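Glycosyl hydrolase family 2, TIM barrel domain protein (Parabacteroides merdae ATCC 43184, PDB 6DXU) is a glycoside hydrolase family 2 beta-glucuronidase from a human gut bacterium, which probably hydrolyses glucuronide conjugates to release glucuronic acid. Local coordinates at residues R522-D527 with S564-V569; V568-D573 with D685-G690; P200-E205 with F228-D233; A237-S242 with E257-L262. One frame throughout, in Å; residues are numbered along the deposited sequence.

Contact 1 of 4, residues R522-D527 with S564-V569. With BCN (bicine), chain L.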
loop_
_atom_site.group_PDB
_atom_site.type_symbol
_atom_site.label_atom_id
_atom_site.label_comp_id
_atom_site.label_asym_id
_atom_site.label_seq_id
_atom_site.Cartn_x
_atom_site.Cartn_y
_atom_site.Cartn_z
ATOM N N ARG D 522 -24.329 4.799 50.735
ATOM C CA ARG D 522 -24.562 5.592 51.940
ATOM C C ARG D 522 -25.847 6.396 51.823
ATOM O O ARG D 522 -26.177 7.131 52.763
ATOM C CB ARG D 522 -23.398 6.539 52.294
ATOM C CG ARG D 522 -22.078 5.805 52.499
ATOM C CD ARG D 522 -20.880 6.736 52.718
ATOM N NE ARG D 522 -19.709 5.932 53.071
ATOM C CZ ARG D 522 -19.440 5.522 54.314
ATOM N NH1 ARG D 522 -20.236 5.851 55.327
ATOM N NH2 ARG D 522 -18.372 4.773 54.550
ATOM N N ARG D 523 -26.591 6.289 50.724
ATOM C CA ARG D 523 -27.900 6.928 50.657
ATOM C C ARG D 523 -28.980 5.939 51.065
ATOM O O ARG D 523 -29.027 4.815 50.553
ATOM C CB ARG D 523 -28.194 7.463 49.262
ATOM C CG ARG D 523 -29.565 8.114 49.140
ATOM C CD ARG D 523 -29.847 8.544 47.703
ATOM N NE ARG D 523 -29.110 9.751 47.322
ATOM C CZ ARG D 523 -28.959 10.171 46.071
ATOM N NH1 ARG D 523 -29.479 9.473 45.061
ATOM N NH2 ARG D 523 -28.275 11.286 45.817
ATOM N N HIS D 524 -29.843 6.358 51.986
ATOM C CA HIS D 524 -30.880 5.490 52.511
ATOM C C HIS D 524 -32.210 6.230 52.490
ATOM O O HIS D 524 -32.275 7.436 52.221
ATOM C CB HIS D 524 -30.505 4.989 53.912
ATOM C CG HIS D 524 -29.152 4.345 53.964
ATOM N ND1 HIS D 524 -28.944 3.017 53.657
ATOM C CD2 HIS D 524 -27.934 4.855 54.275
ATOM C CE1 HIS D 524 -27.659 2.734 53.783
ATOM N NE2 HIS D 524 -27.024 3.831 54.160
ATOM N N SER D 525 -33.288 5.493 52.751
ATOM C CA SER D 525 -34.620 6.075 52.657
ATOM C C SER D 525 -35.543 5.425 53.673
ATOM O O SER D 525 -35.501 4.209 53.871
ATOM C CB SER D 525 -35.214 5.910 51.253
ATOM O OG SER D 525 -36.507 6.498 51.152
ATOM N N GLU D 526 -36.337 6.257 54.346
ATOM C CA GLU D 526 -37.405 5.744 55.198
ATOM C C GLU D 526 -38.551 5.154 54.376
ATOM O O GLU D 526 -39.339 4.369 54.918
ATOM C CB GLU D 526 -37.915 6.841 56.143
ATOM C CG GLU D 526 -36.926 7.240 57.252
ATOM C CD GLU D 526 -36.655 6.139 58.270
ATOM O OE1 GLU D 526 -37.288 5.059 58.213
ATOM O OE2 GLU D 526 -35.788 6.353 59.143
ATOM N N ASP D 527 -38.706 5.574 53.109
ATOM C CA ASP D 527 -39.681 4.976 52.186
ATOM C C ASP D 527 -39.061 4.817 50.794
ATOM O O ASP D 527 -39.115 5.738 49.968
ATOM C CB ASP D 527 -40.956 5.809 52.123
ATOM C CG ASP D 527 -42.042 5.155 51.280
ATOM O OD1 ASP D 527 -41.824 4.032 50.756
ATOM O OD2 ASP D 527 -43.119 5.774 51.139
ATOM N N SER D 564 -31.551 4.919 46.376
ATOM C CA SER D 564 -31.060 4.600 47.698
ATOM C C SER D 564 -30.675 3.133 47.769
ATOM O O SER D 564 -31.147 2.301 46.992
ATOM C CB SER D 564 -32.116 4.905 48.758
ATOM O OG SER D 564 -33.195 3.997 48.642
ATOM N N GLU D 565 -29.797 2.824 48.719
ATOM C CA GLU D 565 -29.525 1.428 49.020
ATOM C C GLU D 565 -30.777 0.711 49.505
ATOM O O GLU D 565 -30.878 -0.508 49.369
ATOM C CB GLU D 565 -28.433 1.321 50.070
ATOM C CG GLU D 565 -27.162 2.021 49.700
ATOM C CD GLU D 565 -25.989 1.437 50.449
ATOM O OE1 GLU D 565 -25.168 2.196 51.014
ATOM O OE2 GLU D 565 -25.896 0.203 50.483
ATOM N N SER D 566 -31.724 1.453 50.090
ATOM C CA SER D 566 -32.898 0.832 50.696
ATOM C C SER D 566 -33.756 0.131 49.656
ATOM O O SER D 566 -34.302 -0.949 49.918
ATOM C CB SER D 566 -33.709 1.892 51.449
ATOM O OG SER D 566 -32.848 2.693 52.259
ATOM N N TYR D 567 -33.884 0.723 48.470
ATOM C CA TYR D 567 -34.660 0.093 47.407
ATOM C C TYR D 567 -33.957 -1.149 46.866
ATOM O O TYR D 567 -34.582 -2.206 46.712
ATOM C CB TYR D 567 -34.918 1.093 46.281
ATOM C CG TYR D 567 -35.669 0.484 45.116
ATOM C CD1 TYR D 567 -37.024 0.204 45.214
ATOM C CD2 TYR D 567 -35.014 0.160 43.929
ATOM C CE1 TYR D 567 -37.720 -0.363 44.159
ATOM C CE2 TYR D 567 -35.703 -0.417 42.863
ATOM C CZ TYR D 567 -37.060 -0.680 42.993
ATOM O OH TYR D 567 -37.763 -1.256 41.956
ATOM N N VAL D 568 -32.655 -1.051 46.569
ATOM C CA VAL D 568 -32.008 -2.186 45.911
ATOM C C VAL D 568 -31.885 -3.364 46.871
ATOM O O VAL D 568 -31.916 -4.525 46.443
ATOM C CB VAL D 568 -30.649 -1.799 45.288
ATOM C CG1 VAL D 568 -29.556 -1.749 46.324
ATOM C CG2 VAL D 568 -30.288 -2.796 44.180
ATOM N N VAL D 569 -31.766 -3.104 48.172
ATOM C CA VAL D 569 -31.746 -4.196 49.134
ATOM C C VAL D 569 -33.050 -4.978 49.061
ATOM O O VAL D 569 -33.054 -6.214 49.100
ATOM C CB VAL D 569 -31.471 -3.647 50.547
ATOM C CG1 VAL D 569 -31.962 -4.616 51.614
ATOM C CG2 VAL D 569 -29.973 -3.397 50.714
HETATM N N1 BCN L . -30.876 10.372 39.673
HETATM C C1 BCN L . -31.929 11.315 39.348
HETATM C C2 BCN L . -31.598 12.666 39.979
HETATM O O21 BCN L . -30.683 12.738 40.839
HETATM O O22 BCN L . -32.240 13.698 39.642
HETATM C C3 BCN L . -31.415 9.396 40.614
HETATM C C4 BCN L . -31.486 9.969 42.032
HETATM O O4 BCN L . -30.232 10.470 42.411
HETATM C C5 BCN L . -30.497 9.660 38.453
HETATM C C6 BCN L . -29.252 10.289 37.828
HETATM O O6 BCN L . -28.572 11.021 38.814
#

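Contact 2 of 4, residues V568-D573 with D685-G690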
loop_
_atom_site.group_PDB
_atom_site.type_symbol
_atom_site.label_atom_id
_atom_site.label_comp_id
_atom_site.label_asym_id
_atom_site.label_seq_id
_atom_site.Cartn_x
_atom_site.Cartn_y
_atom_site.Cartn_z
ATOM N N VAL D 568 -32.655 -1.051 46.569
ATOM C CA VAL D 568 -32.008 -2.186 45.911
ATOM C C VAL D 568 -31.885 -3.364 46.871
ATOM O O VAL D 568 -31.916 -4.525 46.443
ATOM C CB VAL D 568 -30.649 -1.799 45.288
ATOM C CG1 VAL D 568 -29.556 -1.749 46.324
ATOM C CG2 VAL D 568 -30.288 -2.796 44.180
ATOM N N VAL D 569 -31.766 -3.104 48.172
ATOM C CA VAL D 569 -31.746 -4.196 49.134
ATOM C C VAL D 569 -33.050 -4.978 49.061
ATOM O O VAL D 569 -33.054 -6.214 49.100
ATOM C CB VAL D 569 -31.471 -3.647 50.547
ATOM C CG1 VAL D 569 -31.962 -4.616 51.614
ATOM C CG2 VAL D 569 -29.973 -3.397 50.714
ATOM N N ARG D 570 -34.171 -4.270 48.927
ATOM C CA ARG D 570 -35.454 -4.957 48.830
ATOM C C ARG D 570 -35.604 -5.663 47.490
ATOM O O ARG D 570 -36.219 -6.733 47.414
ATOM C CB ARG D 570 -36.596 -3.968 49.056
ATOM C CG ARG D 570 -36.646 -3.474 50.505
ATOM C CD ARG D 570 -37.729 -2.437 50.737
ATOM N NE ARG D 570 -37.788 -2.085 52.159
ATOM C CZ ARG D 570 -38.727 -2.505 53.005
ATOM N NH1 ARG D 570 -39.715 -3.289 52.587
ATOM N NH2 ARG D 570 -38.680 -2.128 54.276
ATOM N N LEU D 571 -35.071 -5.063 46.423
ATOM C CA LEU D 571 -35.124 -5.699 45.110
ATOM C C LEU D 571 -34.313 -6.991 45.080
ATOM O O LEU D 571 -34.757 -8.001 44.519
ATOM C CB LEU D 571 -34.621 -4.725 44.037
ATOM C CG LEU D 571 -34.581 -5.200 42.570
ATOM C CD1 LEU D 571 -34.823 -4.026 41.634
ATOM C CD2 LEU D 571 -33.252 -5.895 42.202
ATOM N N ILE D 572 -33.104 -6.971 45.642
ATOM C CA ILE D 572 -32.275 -8.172 45.643
ATOM C C ILE D 572 -32.901 -9.258 46.507
ATOM O O ILE D 572 -32.956 -10.436 46.116
ATOM C CB ILE D 572 -30.850 -7.829 46.112
ATOM C CG1 ILE D 572 -30.173 -6.939 45.056
ATOM C CG2 ILE D 572 -30.040 -9.103 46.399
ATOM C CD1 ILE D 572 -28.907 -6.242 45.574
ATOM N N ASP D 573 -33.350 -8.876 47.709
ATOM C CA ASP D 573 -34.046 -9.782 48.620
ATOM C C ASP D 573 -35.132 -10.551 47.875
ATOM O O ASP D 573 -35.205 -11.784 47.940
ATOM C CB ASP D 573 -34.623 -8.937 49.772
ATOM C CG ASP D 573 -35.221 -9.751 50.915
ATOM O OD1 ASP D 573 -35.444 -10.977 50.804
ATOM O OD2 ASP D 573 -35.476 -9.118 51.964
ATOM N N ASP D 685 -40.687 -15.504 53.959
ATOM C CA ASP D 685 -41.369 -14.467 54.736
ATOM C C ASP D 685 -40.678 -13.128 54.487
ATOM O O ASP D 685 -39.893 -12.627 55.297
ATOM C CB ASP D 685 -41.377 -14.829 56.215
ATOM C CG ASP D 685 -42.133 -13.816 57.064
ATOM O OD1 ASP D 685 -42.810 -12.929 56.501
ATOM O OD2 ASP D 685 -42.029 -13.901 58.303
ATOM N N TYR D 686 -40.995 -12.538 53.346
ATOM C CA TYR D 686 -40.367 -11.337 52.818
ATOM C C TYR D 686 -40.933 -10.088 53.495
ATOM O O TYR D 686 -42.144 -9.990 53.691
ATOM C CB TYR D 686 -40.596 -11.269 51.299
ATOM C CG TYR D 686 -40.098 -10.015 50.610
ATOM C CD1 TYR D 686 -40.924 -8.911 50.445
ATOM C CD2 TYR D 686 -38.802 -9.949 50.097
ATOM C CE1 TYR D 686 -40.470 -7.761 49.803
ATOM C CE2 TYR D 686 -38.339 -8.798 49.456
ATOM C CZ TYR D 686 -39.175 -7.713 49.318
ATOM O OH TYR D 686 -38.726 -6.580 48.678
ATOM N N PRO D 687 -40.095 -9.077 53.789
ATOM C CA PRO D 687 -38.651 -9.053 53.506
ATOM C C PRO D 687 -37.758 -9.519 54.642
ATOM O O PRO D 687 -38.218 -9.694 55.776
ATOM C CB PRO D 687 -38.391 -7.575 53.204
ATOM C CG PRO D 687 -39.358 -6.856 54.111
ATOM C CD PRO D 687 -40.608 -7.736 54.132
ATOM N N ALA D 688 -36.467 -9.673 54.325
ATOM C CA ALA D 688 -35.432 -10.029 55.295
ATOM C C ALA D 688 -35.622 -11.434 55.862
ATOM O O ALA D 688 -35.155 -11.738 56.964
ATOM C CB ALA D 688 -35.350 -8.996 56.430
ATOM N N ALA D 689 -36.276 -12.312 55.100
ATOM C CA ALA D 689 -36.418 -13.715 55.491
ATOM C C ALA D 689 -36.991 -13.836 56.903
ATOM O O ALA D 689 -36.533 -14.642 57.716
ATOM C CB ALA D 689 -35.080 -14.448 55.383
ATOM N N GLY D 690 -37.984 -12.996 57.206
ATOM C CA GLY D 690 -38.654 -13.004 58.497
ATOM C C GLY D 690 -37.934 -12.270 59.609
ATOM O O GLY D 690 -38.508 -12.106 60.703
HETATM O O HOH W 1 -39.889 -4.604 49.762
HETATM O O HOH W 2 -37.218 -12.478 52.318
#

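Contact 3 of 4, residues P200-E205 with F228-D233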
loop_
_atom_site.group_PDB
_atom_site.type_symbol
_atom_site.label_atom_id
_atom_site.label_comp_id
_atom_site.label_asym_id
_atom_site.label_seq_id
_atom_site.Cartn_x
_atom_site.Cartn_y
_atom_site.Cartn_z
ATOM N N PRO D 200 14.952 -20.690 27.593
ATOM C CA PRO D 200 16.082 -21.397 26.977
ATOM C C PRO D 200 15.829 -21.592 25.489
ATOM O O PRO D 200 14.818 -21.108 24.970
ATOM C CB PRO D 200 16.108 -22.733 27.728
ATOM C CG PRO D 200 14.653 -22.980 28.046
ATOM C CD PRO D 200 14.047 -21.608 28.310
ATOM N N GLU D 201 16.717 -22.318 24.806
ATOM C CA GLU D 201 16.566 -22.538 23.366
ATOM C C GLU D 201 15.230 -23.183 23.027
ATOM O O GLU D 201 14.567 -22.783 22.063
ATOM C CB GLU D 201 17.709 -23.409 22.846
ATOM C CG GLU D 201 19.015 -22.666 22.684
ATOM C CD GLU D 201 20.161 -23.596 22.297
ATOM O OE1 GLU D 201 20.992 -23.183 21.466
ATOM O OE2 GLU D 201 20.208 -24.747 22.795
ATOM N N VAL D 202 14.824 -24.192 23.789
ATOM C CA VAL D 202 13.610 -24.944 23.492
ATOM C C VAL D 202 12.641 -24.741 24.638
ATOM O O VAL D 202 12.978 -25.030 25.791
ATOM C CB VAL D 202 13.892 -26.441 23.289
ATOM C CG1 VAL D 202 12.599 -27.158 22.920
ATOM C CG2 VAL D 202 14.949 -26.647 22.215
ATOM N N SER D 203 11.434 -24.281 24.322
ATOM C CA SER D 203 10.415 -24.079 25.340
ATOM C C SER D 203 9.062 -24.466 24.753
ATOM O O SER D 203 8.966 -24.977 23.630
ATOM C CB SER D 203 10.424 -22.634 25.854
ATOM O OG SER D 203 10.231 -21.715 24.797
ATOM N N PHE D 204 8.011 -24.236 25.531
ATOM C CA PHE D 204 6.649 -24.560 25.135
ATOM C C PHE D 204 5.933 -23.274 24.739
ATOM O O PHE D 204 5.852 -22.331 25.534
ATOM C CB PHE D 204 5.908 -25.262 26.273
ATOM C CG PHE D 204 6.567 -26.545 26.732
ATOM C CD1 PHE D 204 7.243 -26.603 27.945
ATOM C CD2 PHE D 204 6.506 -27.684 25.953
ATOM C CE1 PHE D 204 7.854 -27.778 28.369
ATOM C CE2 PHE D 204 7.107 -28.856 26.364
ATOM C CZ PHE D 204 7.783 -28.906 27.580
ATOM N N GLU D 205 5.424 -23.241 23.508
ATOM C CA GLU D 205 4.608 -22.129 23.039
ATOM C C GLU D 205 3.165 -22.243 23.510
ATOM O O GLU D 205 2.537 -21.232 23.849
ATOM C CB GLU D 205 4.658 -22.065 21.508
ATOM C CG GLU D 205 3.819 -20.957 20.904
ATOM C CD GLU D 205 4.065 -20.779 19.415
ATOM O OE1 GLU D 205 4.595 -21.712 18.775
ATOM O OE2 GLU D 205 3.703 -19.708 18.879
ATOM N N PHE D 228 5.869 -26.584 20.459
ATOM C CA PHE D 228 7.200 -26.169 20.885
ATOM C C PHE D 228 7.588 -24.837 20.270
ATOM O O PHE D 228 7.217 -24.521 19.138
ATOM C CB PHE D 228 8.245 -27.215 20.500
ATOM C CG PHE D 228 8.201 -28.438 21.362
ATOM C CD1 PHE D 228 8.909 -28.483 22.552
ATOM C CD2 PHE D 228 7.434 -29.535 20.987
ATOM C CE1 PHE D 228 8.858 -29.601 23.356
ATOM C CE2 PHE D 228 7.386 -30.659 21.784
ATOM C CZ PHE D 228 8.097 -30.688 22.972
ATOM N N TYR D 229 8.364 -24.065 21.027
ATOM C CA TYR D 229 9.035 -22.881 20.514
ATOM C C TYR D 229 10.510 -23.235 20.404
ATOM O O TYR D 229 11.163 -23.512 21.413
ATOM C CB TYR D 229 8.799 -21.670 21.417
ATOM C CG TYR D 229 9.286 -20.386 20.788
ATOM C CD1 TYR D 229 8.874 -20.023 19.507
ATOM C CD2 TYR D 229 10.155 -19.544 21.462
ATOM C CE1 TYR D 229 9.323 -18.843 18.914
ATOM C CE2 TYR D 229 10.599 -18.361 20.886
ATOM C CZ TYR D 229 10.183 -18.017 19.610
ATOM O OH TYR D 229 10.632 -16.847 19.025
ATOM N N ASN D 230 11.016 -23.283 19.177
ATOM C CA ASN D 230 12.331 -23.853 18.905
ATOM C C ASN D 230 12.999 -23.079 17.766
ATOM O O ASN D 230 13.265 -23.638 16.690
ATOM C CB ASN D 230 12.176 -25.345 18.575
ATOM C CG ASN D 230 13.500 -26.053 18.349
ATOM O OD1 ASN D 230 14.581 -25.495 18.558
ATOM N ND2 ASN D 230 13.414 -27.309 17.909
ATOM N N PRO D 231 13.301 -21.793 17.974
ATOM C CA PRO D 231 13.873 -20.986 16.882
ATOM C C PRO D 231 15.270 -21.421 16.463
ATOM O O PRO D 231 15.683 -21.087 15.347
ATOM C CB PRO D 231 13.877 -19.554 17.454
ATOM C CG PRO D 231 13.858 -19.732 18.946
ATOM C CD PRO D 231 13.084 -21.003 19.206
ATOM N N GLU D 232 16.015 -22.134 17.311
ATOM C CA GLU D 232 17.342 -22.618 16.946
ATOM C C GLU D 232 17.320 -23.957 16.237
ATOM O O GLU D 232 18.388 -24.454 15.874
ATOM C CB GLU D 232 18.255 -22.742 18.169
ATOM C CG GLU D 232 18.574 -21.436 18.849
ATOM C CD GLU D 232 19.431 -20.507 18.001
ATOM O OE1 GLU D 232 20.132 -20.981 17.069
ATOM O OE2 GLU D 232 19.408 -19.291 18.281
ATOM N N ASP D 233 16.146 -24.556 16.043
ATOM C CA ASP D 233 16.020 -25.804 15.280
ATOM C C ASP D 233 16.802 -26.953 15.927
ATOM O O ASP D 233 17.416 -27.778 15.245
ATOM C CB ASP D 233 16.451 -25.577 13.822
ATOM C CG ASP D 233 16.220 -26.784 12.943
ATOM O OD1 ASP D 233 17.138 -27.126 12.157
ATOM O OD2 ASP D 233 15.143 -27.414 13.069
HETATM O O HOH W 3 15.527 -23.419 19.587
HETATM O O HOH W 4 5.148 -23.798 17.367
#

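Contact 4 of 4, residues A237-S242 with E257-L262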
loop_
_atom_site.group_PDB
_atom_site.type_symbol
_atom_site.label_atom_id
_atom_site.label_comp_id
_atom_site.label_asym_id
_atom_site.label_seq_id
_atom_site.Cartn_x
_atom_site.Cartn_y
_atom_site.Cartn_z
ATOM N N ALA D 237 15.096 -33.706 21.871
ATOM C CA ALA D 237 15.050 -33.363 23.280
ATOM C C ALA D 237 14.433 -34.524 24.034
ATOM O O ALA D 237 13.781 -35.391 23.451
ATOM C CB ALA D 237 14.246 -32.086 23.534
ATOM N N ASP D 238 14.660 -34.539 25.338
ATOM C CA ASP D 238 13.982 -35.470 26.225
ATOM C C ASP D 238 12.897 -34.700 26.969
ATOM O O ASP D 238 13.189 -33.710 27.645
ATOM C CB ASP D 238 14.969 -36.115 27.201
ATOM C CG ASP D 238 15.892 -37.121 26.523
ATOM O OD1 ASP D 238 15.685 -37.420 25.322
ATOM O OD2 ASP D 238 16.839 -37.596 27.185
ATOM N N VAL D 239 11.656 -35.153 26.852
ATOM C CA VAL D 239 10.515 -34.461 27.438
ATOM C C VAL D 239 9.873 -35.375 28.473
ATOM O O VAL D 239 9.518 -36.519 28.162
ATOM C CB VAL D 239 9.495 -34.042 26.366
ATOM C CG1 VAL D 239 8.278 -33.405 27.020
ATOM C CG2 VAL D 239 10.148 -33.066 25.393
ATOM N N THR D 240 9.739 -34.875 29.700
ATOM C CA THR D 240 9.069 -35.590 30.785
ATOM C C THR D 240 7.710 -34.956 31.054
ATOM O O THR D 240 7.598 -33.729 31.135
ATOM C CB THR D 240 9.914 -35.582 32.056
ATOM O OG1 THR D 240 11.185 -36.183 31.783
ATOM C CG2 THR D 240 9.209 -36.364 33.194
ATOM N N VAL D 241 6.679 -35.790 31.142
ATOM C CA VAL D 241 5.333 -35.372 31.513
ATOM C C VAL D 241 5.019 -36.037 32.847
ATOM O O VAL D 241 5.077 -37.268 32.953
ATOM C CB VAL D 241 4.299 -35.777 30.452
ATOM C CG1 VAL D 241 2.908 -35.284 30.842
ATOM C CG2 VAL D 241 4.699 -35.255 29.077
ATOM N N SER D 242 4.712 -35.235 33.865
ATOM C CA SER D 242 4.323 -35.756 35.169
ATOM C C SER D 242 3.031 -35.091 35.611
ATOM O O SER D 242 2.846 -33.884 35.410
ATOM C CB SER D 242 5.416 -35.526 36.214
ATOM O OG SER D 242 6.619 -36.174 35.833
ATOM N N GLU D 257 12.007 -39.946 25.102
ATOM C CA GLU D 257 13.420 -39.716 24.818
ATOM C C GLU D 257 13.622 -39.449 23.330
ATOM O O GLU D 257 13.105 -40.184 22.484
ATOM C CB GLU D 257 14.272 -40.909 25.257
ATOM C CG GLU D 257 14.505 -40.982 26.761
ATOM C CD GLU D 257 15.378 -42.166 27.173
ATOM O OE1 GLU D 257 15.704 -43.004 26.307
ATOM O OE2 GLU D 257 15.740 -42.258 28.366
ATOM N N GLY D 258 14.387 -38.408 23.019
ATOM C CA GLY D 258 14.723 -38.124 21.634
ATOM C C GLY D 258 13.543 -37.716 20.786
ATOM O O GLY D 258 13.490 -38.051 19.595
ATOM N N ILE D 259 12.585 -37.005 21.371
ATOM C CA ILE D 259 11.459 -36.496 20.601
ATOM C C ILE D 259 11.914 -35.290 19.782
ATOM O O ILE D 259 12.896 -34.621 20.114
ATOM C CB ILE D 259 10.298 -36.144 21.549
ATOM C CG1 ILE D 259 9.001 -35.897 20.787
ATOM C CG2 ILE D 259 10.641 -34.934 22.375
ATOM C CD1 ILE D 259 7.864 -35.448 21.696
ATOM N N LEU D 260 11.207 -35.025 18.675
ATOM C CA LEU D 260 11.461 -33.820 17.883
ATOM C C LEU D 260 10.730 -32.646 18.524
ATOM O O LEU D 260 9.497 -32.584 18.475
ATOM C CB LEU D 260 11.011 -34.019 16.434
ATOM C CG LEU D 260 10.900 -32.788 15.527
ATOM C CD1 LEU D 260 12.245 -32.118 15.371
ATOM C CD2 LEU D 260 10.357 -33.223 14.174
ATOM N N PRO D 261 11.442 -31.710 19.149
ATOM C CA PRO D 261 10.774 -30.607 19.861
ATOM C C PRO D 261 10.474 -29.435 18.925
ATOM O O PRO D 261 11.009 -28.324 19.079
ATOM C CB PRO D 261 11.806 -30.246 20.934
ATOM C CG PRO D 261 13.124 -30.455 20.213
ATOM C CD PRO D 261 12.908 -31.627 19.271
ATOM N N LEU D 262 9.609 -29.686 17.938
ATOM C CA LEU D 262 9.330 -28.724 16.873
ATOM C C LEU D 262 7.847 -28.792 16.533
ATOM O O LEU D 262 7.327 -29.876 16.256
ATOM C CB LEU D 262 10.177 -29.037 15.631
ATOM C CG LEU D 262 10.218 -28.009 14.488
ATOM C CD1 LEU D 262 10.950 -26.747 14.928
ATOM C CD2 LEU D 262 10.887 -28.636 13.284
#

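Contact 1 of 4, residues R522-D527 with S564-V569
A bicine-binding pocket borders this contact, where loop residues R522 to S525 lie across the start of helix 565-579. R523 reaches the ligand: its NH1 donates to O4 of bicine at 2.9 Å, and O4 sits at the guanidinium edge, near its plane. NH2 of R523 turns to Q793 and A794 O. The same residue holds the helix through its backbone, since E565 N donates to R523 O at 2.8 Å. S564 is the N-cap of the helix. Its OG accepts weakly from S566 N and Y567 N, and it also bonds D562, another residue of the pocket. From the first turn, the extended E565 side chain reaches back to R522. Its CG is anti to its own carbonyl carbon (chi1 -56°), and OE1 takes R522 N on the anti side of the carboxylate. That bond is short, 2.7 Å, and almost straight at 173°. The H524 ring crosses the E565 carboxylate at a slant, with CE1 3.8 Å from OE1; ND1 and NE2 of H524 bond Y641 and T644. An alanine in place of E565 would probably leave R522 N without its acceptor and open a gap beside the H524 ring. One residue on, S566 OG accepts from S525 N at 2.9 Å, the third hydrogen bond between loop and helix, and is also bonded to Y641 OH.

Contact 2 of 4, residues V568-D573 with D685-G690
Y686 points its hydroxyl at the flank of helix 565-579, and R570 crosses it at about a right angle. The guanidinium and ring planes stand 86° apart. Y686 OH donates to R570 O at 2.8 Å, coming from above the carbonyl plane, while O itself lies at the ring edge. CB of R570 packs on the same hydroxyl, and a water links that hydroxyl to R570 NH1. CB of P687 sits over the centre of one face of the Y686 ring, after a cis peptide bond. D573 slants past the ring, its CG 3.6 Å from Y686 CE2. With CG anti to its backbone N (chi1 -172°), D573 sends OD2 to A688 N, which donates at 2.6 Å to the syn lone pair. OD1 reaches A689 N through a second water. A phenylalanine in place of Y686 would probably leave R570 O without this donor and the first water without its link. Y631 and Y661 also bond the D573 carboxylate, so this buried group has several donors. R570 forms a salt bridge with E657. The contact thus joins helix 565-579 to the loop between strands 674-680 and 692-696, with strand 655-662 and helix 623-632 packed alongside.

Contact 3 of 4, residues P200-E205 with F228-D233
F204 and F228 lie side by side and point the same way from an antiparallel hairpin. CE2 of F204 comes within 3.6 Å of CE1 of F228. Their planes are 38° apart, so the pair is oblique. The two side chains diverge at CB; with CG anti to the carbonyl carbon in each (chi1 -59° and -74°), the ring ends come together. V202 joins them: CG1 meets F228 CD1 at 3.9 Å, and CG2 lies beside the N230 amide, whose ND2 bonds P261 O. S203 and Y229 face the other way as a hydrogen-bonded pair. S203 N donates to Y229 O at 3.0 Å, and Y229 N returns the bond to S203 O at 2.8 Å. S203 OG lies in the plane of the Y229 ring, at its edge. P231 CD covers one face of this ring, over its centre, and Y229 OH bonds D141. Beyond the pair the chain enters a type I turn, N230 to D233. Here one water bridges E201 O, N230 OD1 and E232 N. A second water joins E205 OE1 to F228 O. The contact lies at the open end of the hairpin of strands 203-213 and 219-229. F204 and V202 pack on strand 286-294 of the next sheet, and strand 263-273 flanks strand 219-229.

Contact 4 of 4, residues A237-S242 with E257-L262
A G1 beta bulge marks this contact: G258 and I259 both face A237. G258 has positive phi (67°), a backbone shape that glycine adopts readily. A237 and I259 still form a hydrogen-bonded antiparallel pair. A237 N donates to I259 O at 3.0 Å, and I259 N donates back to A237 O at 2.9 Å. The extra residue is gripped by a side chain. D238 has CG anti to its carbonyl carbon (chi1 -72°), which brings OD1 to G258 N at 2.8 Å, almost in line with the C-O bond of the carboxylate. OD1 also lies 3.3 Å from CA of E257. The E257 chain crosses D238 at a slant, and their carboxylate planes are nearly parallel, 19° apart. On the other face the contact is apolar. V239 CG2 meets I259 CG2 at 3.6 Å, and CB of A237 touches P261 CG at 3.9 Å. P261 is the centre of an inverse gamma turn that follows the bulge and leads to strand 263-273. F228 packs on both V239 and P261, so this hairpin of strands 237-244 and 250-259 meets the neighbouring sheet there. The like charges of D238 and E257, with OD2 and OE2 4.9 Å apart, probably repel mildly, while the bond from G258 N may offset some of the charge on D238.

Overall arrangement
The four contacts form two pairs on opposite sides of the chain's centre. Contacts 1 and 2 share V568 and V569 on helix 565-579, and their centres are about 12 Å apart. Contact 1 borders a bicine pocket through R523; contact 2 ties the same helix to the region 685-690. Contacts 3 and 4 are also about 12 Å apart between centres, but they touch directly. N230 ND2 probably donates to P261 O at 2.9 Å, and V202 CG1 packs on P261 CB. Both lie in the beta-sandwich region that runs from strand 203-213 to strand 297-305, far from that pocket. Between contacts 1 and 4 the nearest atoms are about 46 Å apart.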